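Local atomic coordinates of iron-chelator utilization protein (Thermobifida fusca TM51, PDB entry 4YHB), a protein that binds FAD and probably reduces ferric siderophores taken up by the cell, helping to release their iron. Residues A[141-147]-A[166-172]. Numbering follows the deposited sequence.
Sequences DHYVLLA and ASVTAFF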
loop_
_atom_site.group_PDB
_atom_site.type_symbol
_atom_site.label_atom_id
_atom_site.label_comp_id
_atom_site.label_asym_id
_atom_site.label_seq_id
_atom_site.Cartn_x
_atom_site.Cartn_y
_atom_site.Cartn_z
ATOM N N ASP A 141 -17.441 -8.406 10.820
ATOM C CA ASP A 141 -17.657 -9.830 10.595
ATOM C C ASP A 141 -17.171 -10.236 9.217
ATOM O O ASP A 141 -16.655 -11.335 9.021
ATOM C CB ASP A 141 -19.138 -10.180 10.742
ATOM C CG ASP A 141 -19.622 -10.055 12.172
ATOM O OD1 ASP A 141 -18.979 -10.632 13.073
ATOM O OD2 ASP A 141 -20.627 -9.351 12.392
ATOM N N HIS A 142 -17.356 -9.344 8.256
ATOM C CA HIS A 142 -17.046 -9.664 6.877
ATOM C C HIS A 142 -16.352 -8.482 6.220
ATOM O O HIS A 142 -16.879 -7.368 6.187
ATOM C CB HIS A 142 -18.320 -10.039 6.130
ATOM C CG HIS A 142 -18.086 -10.656 4.787
ATOM N ND1 HIS A 142 -18.705 -11.823 4.393
ATOM C CD2 HIS A 142 -17.340 -10.253 3.731
ATOM C CE1 HIS A 142 -18.336 -12.122 3.160
ATOM N NE2 HIS A 142 -17.511 -11.183 2.733
ATOM N N TYR A 143 -15.157 -8.735 5.706
ATOM C CA TYR A 143 -14.359 -7.704 5.064
ATOM C C TYR A 143 -14.392 -7.876 3.556
ATOM O O TYR A 143 -14.117 -8.956 3.046
ATOM C CB TYR A 143 -12.913 -7.750 5.575
ATOM C CG TYR A 143 -12.770 -7.504 7.056
ATOM C CD1 TYR A 143 -12.431 -6.244 7.539
ATOM C CD2 TYR A 143 -12.978 -8.523 7.976
ATOM C CE1 TYR A 143 -12.298 -6.010 8.894
ATOM C CE2 TYR A 143 -12.856 -8.296 9.336
ATOM C CZ TYR A 143 -12.513 -7.038 9.787
ATOM O OH TYR A 143 -12.386 -6.806 11.136
ATOM N N VAL A 144 -14.745 -6.812 2.849
ATOM C CA VAL A 144 -14.701 -6.805 1.398
ATOM C C VAL A 144 -13.529 -5.940 0.938
ATOM O O VAL A 144 -13.498 -4.740 1.209
ATOM C CB VAL A 144 -16.002 -6.274 0.791
ATOM C CG1 VAL A 144 -15.904 -6.256 -0.730
ATOM C CG2 VAL A 144 -17.195 -7.123 1.252
ATOM N N LEU A 145 -12.557 -6.547 0.266
ATOM C CA LEU A 145 -11.340 -5.829 -0.124
ATOM C C LEU A 145 -11.158 -5.771 -1.637
ATOM O O LEU A 145 -11.242 -6.792 -2.323
ATOM C CB LEU A 145 -10.125 -6.492 0.515
ATOM C CG LEU A 145 -10.203 -6.706 2.024
ATOM C CD1 LEU A 145 -9.203 -7.748 2.433
ATOM C CD2 LEU A 145 -9.917 -5.410 2.751
ATOM N N LEU A 146 -10.923 -4.572 -2.151
ATOM C CA LEU A 146 -10.650 -4.362 -3.567
ATOM C C LEU A 146 -9.307 -3.648 -3.700
ATOM O O LEU A 146 -9.013 -2.701 -2.954
ATOM C CB LEU A 146 -11.771 -3.553 -4.227
ATOM C CG LEU A 146 -13.183 -4.125 -4.047
ATOM C CD1 LEU A 146 -13.968 -3.296 -3.054
ATOM C CD2 LEU A 146 -13.912 -4.192 -5.374
ATOM N N ALA A 147 -8.466 -4.116 -4.616
ATOM C CA ALA A 147 -7.135 -3.537 -4.742
ATOM C C ALA A 147 -6.530 -3.857 -6.094
ATOM O O ALA A 147 -6.648 -4.982 -6.571
ATOM C CB ALA A 147 -6.213 -4.051 -3.620
ATOM N N ALA A 166 -12.872 -14.624 10.765
ATOM C CA ALA A 166 -13.311 -13.582 9.838
ATOM C C ALA A 166 -13.703 -14.127 8.474
ATOM O O ALA A 166 -13.129 -15.100 7.998
ATOM C CB ALA A 166 -12.219 -12.528 9.681
ATOM N N SER A 167 -14.696 -13.492 7.860
ATOM C CA SER A 167 -15.036 -13.742 6.472
ATOM C C SER A 167 -14.381 -12.695 5.598
ATOM O O SER A 167 -14.323 -11.507 5.960
ATOM C CB SER A 167 -16.553 -13.720 6.253
ATOM O OG SER A 167 -17.181 -14.781 6.939
ATOM N N VAL A 168 -13.906 -13.129 4.437
ATOM C CA VAL A 168 -13.232 -12.242 3.500
ATOM C C VAL A 168 -13.756 -12.440 2.094
ATOM O O VAL A 168 -13.887 -13.570 1.623
ATOM C CB VAL A 168 -11.709 -12.478 3.470
ATOM C CG1 VAL A 168 -11.038 -11.460 2.558
ATOM C CG2 VAL A 168 -11.129 -12.416 4.852
ATOM N N THR A 169 -14.065 -11.338 1.428
ATOM C CA THR A 169 -14.309 -11.364 -0.004
ATOM C C THR A 169 -13.349 -10.364 -0.630
ATOM O O THR A 169 -13.412 -9.171 -0.330
ATOM C CB THR A 169 -15.766 -11.009 -0.363
ATOM O OG1 THR A 169 -16.640 -12.039 0.112
ATOM C CG2 THR A 169 -15.933 -10.891 -1.863
ATOM N N ALA A 170 -12.448 -10.844 -1.477
ATOM C CA ALA A 170 -11.420 -9.972 -2.042
ATOM C C ALA A 170 -11.363 -10.060 -3.560
ATOM O O ALA A 170 -11.516 -11.133 -4.146
ATOM C CB ALA A 170 -10.047 -10.306 -1.439
ATOM N N PHE A 171 -11.162 -8.908 -4.185
ATOM C CA PHE A 171 -10.966 -8.810 -5.619
ATOM C C PHE A 171 -9.664 -8.051 -5.874
ATOM O O PHE A 171 -9.551 -6.882 -5.556
ATOM C CB PHE A 171 -12.147 -8.108 -6.281
ATOM C CG PHE A 171 -13.440 -8.858 -6.148
ATOM C CD1 PHE A 171 -13.714 -9.942 -6.970
ATOM C CD2 PHE A 171 -14.372 -8.493 -5.195
ATOM C CE1 PHE A 171 -14.906 -10.647 -6.853
ATOM C CE2 PHE A 171 -15.572 -9.195 -5.072
ATOM C CZ PHE A 171 -15.833 -10.274 -5.897
ATOM N N PHE A 172 -8.676 -8.740 -6.422
ATOM C CA PHE A 172 -7.372 -8.139 -6.670
ATOM C C PHE A 172 -7.110 -8.070 -8.171
ATOM O O PHE A 172 -7.056 -9.105 -8.843
ATOM C CB PHE A 172 -6.283 -8.950 -5.972
ATOM C CG PHE A 172 -6.407 -8.972 -4.477
ATOM C CD1 PHE A 172 -6.834 -7.847 -3.787
ATOM C CD2 PHE A 172 -6.093 -10.118 -3.758
ATOM C CE1 PHE A 172 -6.944 -7.859 -2.394
ATOM C CE2 PHE A 172 -6.199 -10.138 -2.362
ATOM C CZ PHE A 172 -6.621 -9.005 -1.686
#
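The carbonyl oxygen of Thr169 takes a 2.8 Å hydrogen bond from the backbone N of Leu145, and the CA of Val144 adds a CA-H...O contact at 3.2 Å. Leu145 O answers in kind, accepting the N-H of Phe171 while the CA of Ala170 lies close by. Bonds of this sort run on from Ser167 N on Asp141 O to Ala147 N on Phe171 O, six in all, and hold the two strands parallel, 9° apart in direction. On one face of the sheet His142 reaches over to the neighbouring strand: with CG anti to its own backbone N (chi1 -168°), the ring lies across Ser167, whose CB sits over its face, 3.8 Å from the centroid, in a CH-pi contact. At the ring edge, His142 NE2 and Thr169 OG1 share a 2.9 Å hydrogen bond, somewhat bent at 150°. Replacing His142 with alanine would probably leave Thr169 OG1 without this partner and uncover Ser167 CB. The strands are the first and last elements of a right-handed beta-alpha-beta crossover through helix 152-161, at the heart of the parallel sheet in the NAD(P)H-ferredoxin-reductase-like half of the protein. Strand 221-226 flanks 142-147 on its other side, and strand 190-195 flanks 166-172. The helix packs on the opposite face from His142, meeting Tyr143, Leu145 and Phe172. There Leu145 CD1 crosses to Val168 CG1 at 4.1 Å, and the Tyr143 ring turns its edge to Ser167 O, while its hydroxyl bonds to Ala140 N. Near the C-terminal ends, Phe172 CD1 rests 3.9 Å from Ala147 CB, a methyl group about 10 Å from the bound FAD.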